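Local structure of lysyl oxidase (Pichia pastoris, 1W7C) at residues A[540-545]-A[632-637]; A[504-509]-A[638-643]; A[544-549]-A[599-604]. The protein probably oxidises primary amines, including lysine side chains, to aldehydes, using one copper ion and a topaquinone cofactor formed from its own tyrosine in each subunit. One frame throughout, in Å; residues are numbered along the deposited sequence. Where two conformers were deposited one is given.

Contact 1. Residues A[540-545]-A[632-637]. With CA (calcium ion), chain E.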
# COMPACT_ATOMS: atom_id res chain seq x y z
N GLU A 540 20.96 12.92 -16.88
CA GLU A 540 19.81 13.55 -16.28
C GLU A 540 18.77 13.80 -17.40
O GLU A 540 19.09 14.33 -18.46
CB GLU A 540 20.21 14.88 -15.64
CG GLU A 540 21.14 14.73 -14.49
CD GLU A 540 21.69 16.06 -13.96
OE1 GLU A 540 21.82 17.01 -14.77
OE2 GLU A 540 21.98 16.11 -12.73
N ASP A 541 17.52 13.45 -17.10
CA ASP A 541 16.41 13.59 -18.05
C ASP A 541 15.52 14.73 -17.57
O ASP A 541 14.97 14.68 -16.47
CB ASP A 541 15.66 12.26 -18.15
CG ASP A 541 14.64 12.24 -19.26
OD1 ASP A 541 14.21 13.32 -19.77
OD2 ASP A 541 14.28 11.14 -19.73
N PHE A 542 15.38 15.78 -18.37
CA PHE A 542 14.55 16.91 -18.00
C PHE A 542 13.10 16.50 -17.72
O PHE A 542 12.43 17.10 -16.91
CB PHE A 542 14.57 17.96 -19.11
CG PHE A 542 13.89 19.22 -18.73
CD1 PHE A 542 14.54 20.18 -17.97
CD2 PHE A 542 12.57 19.44 -19.08
CE1 PHE A 542 13.90 21.32 -17.58
CE2 PHE A 542 11.90 20.60 -18.68
CZ PHE A 542 12.57 21.54 -17.96
N ASN A 543 12.63 15.47 -18.41
CA ASN A 543 11.26 14.98 -18.27
C ASN A 543 11.01 14.23 -16.97
O ASN A 543 9.86 13.95 -16.62
CB ASN A 543 10.90 14.05 -19.44
CG ASN A 543 10.86 14.76 -20.75
OD1 ASN A 543 10.63 15.95 -20.82
ND2 ASN A 543 11.06 14.01 -21.81
N GLY A 544 12.06 13.86 -16.21
CA GLY A 544 11.92 12.98 -15.08
C GLY A 544 11.51 11.58 -15.50
O GLY A 544 11.55 11.24 -16.69
N ILE A 545 11.13 10.80 -14.53
CA ILE A 545 10.74 9.43 -14.70
C ILE A 545 9.33 9.29 -14.15
O ILE A 545 9.07 9.68 -13.02
CB ILE A 545 11.68 8.48 -13.95
CG1 ILE A 545 13.06 8.51 -14.59
CG2 ILE A 545 11.12 7.04 -13.91
CD1 ILE A 545 14.15 8.01 -13.72
N ALA A 632 16.73 23.93 -12.70
CA ALA A 632 18.14 24.26 -12.87
C ALA A 632 19.03 23.04 -12.60
O ALA A 632 20.17 22.98 -13.07
CB ALA A 632 18.53 25.42 -11.98
N PHE A 633 18.55 22.07 -11.81
CA PHE A 633 19.34 20.89 -11.51
C PHE A 633 19.48 19.96 -12.73
O PHE A 633 20.38 19.12 -12.77
CB PHE A 633 18.67 20.00 -10.44
CG PHE A 633 18.46 20.64 -9.08
CD1 PHE A 633 18.80 21.96 -8.80
CD2 PHE A 633 17.91 19.86 -8.06
CE1 PHE A 633 18.54 22.48 -7.50
CE2 PHE A 633 17.66 20.39 -6.79
CZ PHE A 633 18.03 21.70 -6.51
N LEU A 634 18.58 20.11 -13.70
CA LEU A 634 18.43 19.20 -14.81
C LEU A 634 19.11 19.77 -16.03
O LEU A 634 18.52 20.51 -16.81
CB LEU A 634 16.94 18.98 -15.09
CG LEU A 634 16.15 18.41 -13.92
CD1 LEU A 634 14.64 18.49 -14.17
CD2 LEU A 634 16.60 16.97 -13.61
N ASP A 635 20.38 19.42 -16.17
CA ASP A 635 21.24 20.00 -17.20
C ASP A 635 22.06 18.92 -17.90
O ASP A 635 23.18 19.13 -18.36
CB ASP A 635 22.08 21.17 -16.65
CG ASP A 635 22.75 20.87 -15.34
OD1 ASP A 635 23.19 21.84 -14.67
OD2 ASP A 635 22.88 19.72 -14.92
N ASP A 636 21.43 17.75 -18.06
CA ASP A 636 21.89 16.68 -18.94
C ASP A 636 23.23 16.11 -18.50
O ASP A 636 23.97 15.54 -19.31
CB ASP A 636 22.01 17.19 -20.39
CG ASP A 636 22.26 16.09 -21.38
OD1 ASP A 636 21.57 15.03 -21.24
OD2 ASP A 636 23.12 16.24 -22.35
N GLU A 637 23.51 16.17 -17.22
CA GLU A 637 24.79 15.67 -16.74
C GLU A 637 24.80 14.15 -16.74
O GLU A 637 23.77 13.51 -16.55
CB GLU A 637 25.15 16.22 -15.37
CG GLU A 637 25.48 17.70 -15.40
CD GLU A 637 25.75 18.28 -14.03
OE1 GLU A 637 24.90 18.08 -13.14
OE2 GLU A 637 26.79 18.95 -13.84
CA CA E . 22.63 18.47 -12.94
O HOH W 1 18.53 17.23 -17.92
O HOH W 2 18.86 14.17 -21.14
O HOH W 3 23.15 20.70 -12.17
O HOH W 4 22.93 18.14 -10.58
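Glu540 and the loop 632-637 meet round a calcium ion, which is the main interaction here. The Glu540 carboxylate chelates it with both oxygens, OE1 and OE2 each lying 2.5 Å from the metal. Loop 632-637 supplies three more ligands: the backbone O of Phe633, OD2 of Asp635 at 2.4 Å from the calcium, and OE1 of Glu637 at 2.3 Å. Two waters bring the coordination to seven oxygens, one of them also donating to Asp635 OD1. The side chain of Asp635 sets out away from the 540-545 loop, but with CG between the backbone N and the carbonyl carbon (chi1 47°) its carboxylate turns back, and OD2 comes beside Glu540 OE1, the two planes 20° apart. The metal probably offsets the repulsion between these gathered carboxylates.

Hydrogen bonds fix Glu540 further. OE1 accepts from Asp635 N and Glu637 N, each 3.1 Å away, which approach from opposite faces of the carboxylate, so that OE1 is gripped by two amides as well as the calcium. Its backbone N donates to Glu637 O at 2.9 Å. A water accepts from Asp636 N and donates weakly to Glu540 O; in the conformer given, a second water links Glu540 O to Asp636 OD1.

Apolar packing is smaller: Leu634 crosses Phe542 at about a right angle, its CB 3.9 Å from Phe542 CD1. Residues 541-544 form a type I turn, within which, in the conformer given, Asp541 OD1 accepts from Asn543 N, an Asx turn.

Strand 602-606 and the residues after it close the site: Lys606 N donates to Glu540 OE2, and Lys608 forms a salt bridge with Glu637. Arg599, ahead of that strand, makes a cation-pi contact with Phe542, while Phe633 packs on Trp647 of strand 642-654.

Contact 2. Residues A[504-509]-A[638-643]. Unlike the reference sequence in segment 504-509: Gln509 (reference Lys). With CA (calcium ion), chain D.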
# COMPACT_ATOMS: atom_id res chain seq x y z
N LYS A 504 29.65 6.29 -5.80
CA LYS A 504 29.69 6.20 -7.25
C LYS A 504 28.70 5.12 -7.69
O LYS A 504 28.93 3.93 -7.43
CB LYS A 504 31.11 5.89 -7.78
CG LYS A 504 31.22 5.96 -9.26
CD LYS A 504 32.61 5.54 -9.82
CE LYS A 504 32.68 5.66 -11.35
NZ LYS A 504 34.04 5.33 -11.85
N ASN A 505 27.62 5.56 -8.34
CA ASN A 505 26.49 4.71 -8.64
C ASN A 505 26.06 4.87 -10.10
O ASN A 505 26.58 5.70 -10.85
CB ASN A 505 25.28 5.06 -7.72
CG ASN A 505 25.44 4.68 -6.24
OD1 ASN A 505 24.55 5.01 -5.46
ND2 ASN A 505 26.51 3.96 -5.85
N ARG A 506 25.12 4.01 -10.51
CA ARG A 506 24.44 4.08 -11.80
C ARG A 506 22.97 3.89 -11.49
O ARG A 506 22.62 3.24 -10.51
CB ARG A 506 24.88 2.95 -12.69
CG ARG A 506 26.16 3.09 -13.27
CD ARG A 506 26.32 2.21 -14.56
NE ARG A 506 27.69 2.31 -14.95
CZ ARG A 506 28.69 1.72 -14.33
NH1 ARG A 506 28.47 0.80 -13.44
NH2 ARG A 506 29.92 1.96 -14.75
N ALA A 507 22.10 4.50 -12.26
CA ALA A 507 20.68 4.25 -12.16
C ALA A 507 20.26 3.47 -13.39
O ALA A 507 20.65 3.78 -14.50
CB ALA A 507 19.91 5.56 -12.11
N SER A 508 19.46 2.43 -13.17
CA SER A 508 19.04 1.56 -14.25
C SER A 508 17.61 1.16 -14.10
O SER A 508 17.00 1.34 -13.05
CB SER A 508 19.89 0.30 -14.28
OG SER A 508 19.61 -0.53 -13.15
N GLN A 509 17.03 0.66 -15.17
CA GLN A 509 15.72 0.05 -15.10
C GLN A 509 15.75 -1.29 -15.82
O GLN A 509 16.36 -1.41 -16.89
CB GLN A 509 14.68 0.96 -15.76
CG GLN A 509 14.89 1.27 -17.17
CD GLN A 509 13.84 2.18 -17.72
OE1 GLN A 509 12.82 2.45 -17.07
NE2 GLN A 509 14.10 2.69 -18.94
N SER A 638 25.95 13.57 -17.01
CA SER A 638 26.10 12.13 -16.94
C SER A 638 25.83 11.62 -15.53
O SER A 638 26.29 12.17 -14.54
CB SER A 638 27.51 11.71 -17.33
OG SER A 638 27.66 10.30 -17.22
N LEU A 639 25.09 10.53 -15.48
CA LEU A 639 24.83 9.81 -14.24
C LEU A 639 25.53 8.44 -14.25
O LEU A 639 25.29 7.60 -13.39
CB LEU A 639 23.32 9.59 -14.06
CG LEU A 639 22.47 10.86 -13.96
CD1 LEU A 639 20.99 10.47 -13.93
CD2 LEU A 639 22.84 11.72 -12.79
N ASP A 640 26.36 8.21 -15.26
CA ASP A 640 26.91 6.90 -15.53
C ASP A 640 28.20 6.71 -14.71
O ASP A 640 29.28 6.93 -15.20
CB ASP A 640 27.16 6.79 -17.06
CG ASP A 640 27.42 5.39 -17.51
OD1 ASP A 640 27.52 4.49 -16.68
OD2 ASP A 640 27.57 5.09 -18.72
N GLY A 641 28.05 6.40 -13.43
CA GLY A 641 29.17 6.29 -12.50
C GLY A 641 29.39 7.63 -11.80
O GLY A 641 30.40 8.30 -11.99
N GLU A 642 28.40 8.04 -11.03
CA GLU A 642 28.35 9.33 -10.40
C GLU A 642 27.60 9.19 -9.09
O GLU A 642 26.88 8.22 -8.88
CB GLU A 642 27.68 10.36 -11.30
CG GLU A 642 28.44 10.66 -12.59
CD GLU A 642 29.80 11.31 -12.42
OE1 GLU A 642 30.09 11.94 -11.39
OE2 GLU A 642 30.61 11.20 -13.36
N ASP A 643 27.73 10.19 -8.22
CA ASP A 643 26.89 10.25 -7.01
C ASP A 643 25.52 10.77 -7.43
O ASP A 643 25.39 11.90 -7.93
CB ASP A 643 27.55 11.19 -6.02
CG ASP A 643 26.87 11.22 -4.71
OD1 ASP A 643 25.76 10.66 -4.58
OD2 ASP A 643 27.42 11.78 -3.71
CA CA D . 24.05 9.29 -3.79
O HOH W 5 25.05 7.71 -5.33
O HOH W 6 30.89 4.50 -16.13
O HOH W 7 23.38 5.82 -14.45
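The guanidinium of Arg506 is met at its edge, in plane, by Asp640 OD1, which takes the NE hydrogen in a salt bridge of 2.8 Å (NE to OD1). NE approaches nearly in line with the C-O bond of that carboxylate, whose plane is turned 77° from the guanidinium. A water joins Arg506 NH2 to Asp640 O, and NH1 donates to Ala560 O.

Asn505 and Glu642 form an antiparallel hydrogen-bonded pair, with Gly641 and Glu642 both facing Asn505 in a G1 beta bulge. Asn505 N donates to Glu642 O at 2.8 Å, and Asn505 O accepts from Glu642 N at 3.0 Å and, weakly, from Gly641 N. Lys504, fully extended, runs over Gly641, its CE 3.5 Å from Gly641 O; a CB at this glycine would clash with that CE. Lys504 NZ goes on to a salt bridge with Glu561.

Beyond the bulge Asp643 OD1 binds a calcium ion at 2.3 Å, with Asp497, Leu498, Asp499 and Ile644 as further ligands. A calcium-bound water donates weakly to Asn505 OD1. Strand 504-518 lies between strand 642-654, just starting here, and strand 553-559, with Ala507 packed on Leu604 of strand 602-606.

Contact 3. Residues A[544-549]-A[599-604]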
# COMPACT_ATOMS: atom_id res chain seq x y z
N GLY A 544 12.06 13.86 -16.21
CA GLY A 544 11.92 12.98 -15.08
C GLY A 544 11.51 11.58 -15.50
O GLY A 544 11.55 11.24 -16.69
N ILE A 545 11.13 10.80 -14.53
CA ILE A 545 10.74 9.43 -14.70
C ILE A 545 9.33 9.29 -14.15
O ILE A 545 9.07 9.68 -13.02
CB ILE A 545 11.68 8.48 -13.95
CG1 ILE A 545 13.06 8.51 -14.59
CG2 ILE A 545 11.12 7.04 -13.91
CD1 ILE A 545 14.15 8.01 -13.72
N ASN A 546 8.43 8.70 -14.94
CA ASN A 546 7.12 8.33 -14.45
C ASN A 546 7.04 6.81 -14.35
O ASN A 546 7.62 6.11 -15.19
CB ASN A 546 6.04 8.89 -15.36
CG ASN A 546 5.92 10.42 -15.24
OD1 ASN A 546 6.10 10.98 -14.14
ND2 ASN A 546 5.57 11.07 -16.31
N TRP A 547 6.39 6.33 -13.31
CA TRP A 547 6.28 4.89 -13.12
C TRP A 547 5.64 4.23 -14.38
O TRP A 547 4.74 4.80 -15.00
CB TRP A 547 5.49 4.58 -11.85
CG TRP A 547 6.13 5.15 -10.62
CD1 TRP A 547 5.56 6.02 -9.72
CD2 TRP A 547 7.43 4.83 -10.09
NE1 TRP A 547 6.46 6.33 -8.74
CE2 TRP A 547 7.62 5.63 -8.95
CE3 TRP A 547 8.48 4.00 -10.49
CZ2 TRP A 547 8.75 5.53 -8.13
CZ3 TRP A 547 9.63 3.93 -9.71
CH2 TRP A 547 9.77 4.71 -8.58
N PRO A 548 6.11 3.05 -14.77
CA PRO A 548 5.76 2.47 -16.07
C PRO A 548 4.32 1.93 -16.10
O PRO A 548 3.77 1.47 -15.07
CB PRO A 548 6.75 1.32 -16.21
CG PRO A 548 7.08 0.95 -14.77
CD PRO A 548 7.16 2.27 -14.11
N GLU A 549 3.74 2.00 -17.29
CA GLU A 549 2.41 1.45 -17.51
C GLU A 549 2.41 -0.02 -17.08
O GLU A 549 3.32 -0.77 -17.39
CB GLU A 549 2.07 1.57 -18.99
CG GLU A 549 0.66 1.12 -19.33
CD GLU A 549 0.18 1.67 -20.66
OE1 GLU A 549 1.03 2.04 -21.51
OE2 GLU A 549 -1.05 1.72 -20.90
N ARG A 599 6.07 17.67 -11.19
CA ARG A 599 5.47 17.39 -12.49
C ARG A 599 5.69 15.98 -13.04
O ARG A 599 5.06 15.64 -14.05
CB ARG A 599 5.99 18.39 -13.52
CG ARG A 599 7.51 18.41 -13.69
CD ARG A 599 7.98 19.53 -14.58
NE ARG A 599 9.44 19.68 -14.56
CZ ARG A 599 10.26 19.00 -15.33
NH1 ARG A 599 9.82 18.16 -16.24
NH2 ARG A 599 11.55 19.23 -15.23
N SER A 600 6.55 15.20 -12.37
CA SER A 600 6.81 13.81 -12.74
C SER A 600 6.88 13.03 -11.45
O SER A 600 6.92 13.60 -10.38
CB SER A 600 8.14 13.69 -13.50
OG SER A 600 8.05 14.52 -14.65
N ASN A 601 6.91 11.70 -11.54
CA ASN A 601 7.00 10.89 -10.32
C ASN A 601 8.34 10.99 -9.58
O ASN A 601 8.38 10.94 -8.36
CB ASN A 601 6.69 9.42 -10.60
CG ASN A 601 5.27 9.17 -11.05
OD1 ASN A 601 5.07 8.50 -12.08
ND2 ASN A 601 4.31 9.63 -10.30
N LEU A 602 9.43 11.07 -10.35
CA LEU A 602 10.75 11.12 -9.75
C LEU A 602 11.77 11.70 -10.74
O LEU A 602 11.58 11.70 -11.96
CB LEU A 602 11.20 9.81 -9.17
CG LEU A 602 11.98 8.65 -9.68
CD1 LEU A 602 13.31 8.93 -10.25
CD2 LEU A 602 12.21 7.72 -8.47
N PHE A 603 12.84 12.25 -10.16
CA PHE A 603 13.95 12.78 -10.92
C PHE A 603 15.24 12.23 -10.36
O PHE A 603 15.38 12.03 -9.16
CB PHE A 603 14.01 14.30 -10.81
CG PHE A 603 12.88 15.02 -11.52
CD1 PHE A 603 11.67 15.26 -10.86
CD2 PHE A 603 13.00 15.40 -12.81
CE1 PHE A 603 10.63 15.89 -11.54
CE2 PHE A 603 11.98 16.05 -13.48
CZ PHE A 603 10.77 16.27 -12.85
N LEU A 604 16.19 11.97 -11.25
CA LEU A 604 17.56 11.56 -10.85
C LEU A 604 18.54 12.64 -11.23
O LEU A 604 18.53 13.09 -12.39
CB LEU A 604 17.92 10.28 -11.61
CG LEU A 604 17.01 9.08 -11.33
CD1 LEU A 604 17.35 7.93 -12.26
CD2 LEU A 604 17.08 8.60 -9.91
O HOH W 8 5.16 13.98 -16.32
O HOH W 9 3.20 6.78 -13.47
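Ile545 and Leu602 form a single antiparallel bridge between the loop preceding strand 553-559 and the start of strand 602-606, extended by asparagine side chains that pair with backbone amides. Ile545 N donates to Leu602 O at 2.8 Å, and Leu602 N returns a bond to Ile545 O at 3.0 Å. Asn601 and Leu602 both face Ile545, a classic beta bulge.

Each asparagine side chain accepts from a backbone amide of the facing segment. Asn546 OD1 accepts from Asn601 N, which lies nearly on the line of the amide C=O, and Asn601 OD1 accepts from Trp547 N; both bonds measure 2.8 Å, and the amide planes stand 77° apart. With CG beside its backbone N (chi1 -65°), Asn601 lays its amide along the Trp547 indole, the planes only 23° apart. Its CB sits over the five-membered ring in a CH-pi contact, 4.0 Å from the centroid, while the far end of the indole reaches Leu602, CH2 to CD2 3.9 Å. Replacing Trp547 by an alanine would probably open a gap beside Leu602 CD2 and leave the Asn601 amide without its flat neighbour.

Ile545 CD1 packs against Leu602 CD1 at 3.7 Å and Leu604 CD1 at 3.5 Å. Gly544 fits against the Phe603 ring and Ser600, where a CB would clash with both.

Around this core, strand 602-606 pairs with strand 642-654, Leu602 touching Val648. Trp547 also packs on Leu555 of strand 553-559 and on Ile574 and Pro576 from strand 569-576.

How the contacts relate
Contacts 1 and 3 share Gly544 and Ile545, and their centres lie 11 Å apart; Asn543 O and Ser600 OG, 2.7 Å apart, probably join them by a further hydrogen bond. Contact 2 directly continues the chain of contact 1 from Glu637 to Ser638, and Leu639 CD1 packs 3.8 Å from Glu540 N. Contacts 2 and 3 lie farther apart, about 16 Å between centres, yet Leu604 side-chain atoms meet Leu639. The calcium ions of contacts 1 and 2 are 13.0 Å apart, their ligands Glu637 and Asp643 flanking 638-642 in the sequence. None of the six segments supplies a copper ligand, but strand 642-654, which begins in contact 2, ends at the copper ligand His654.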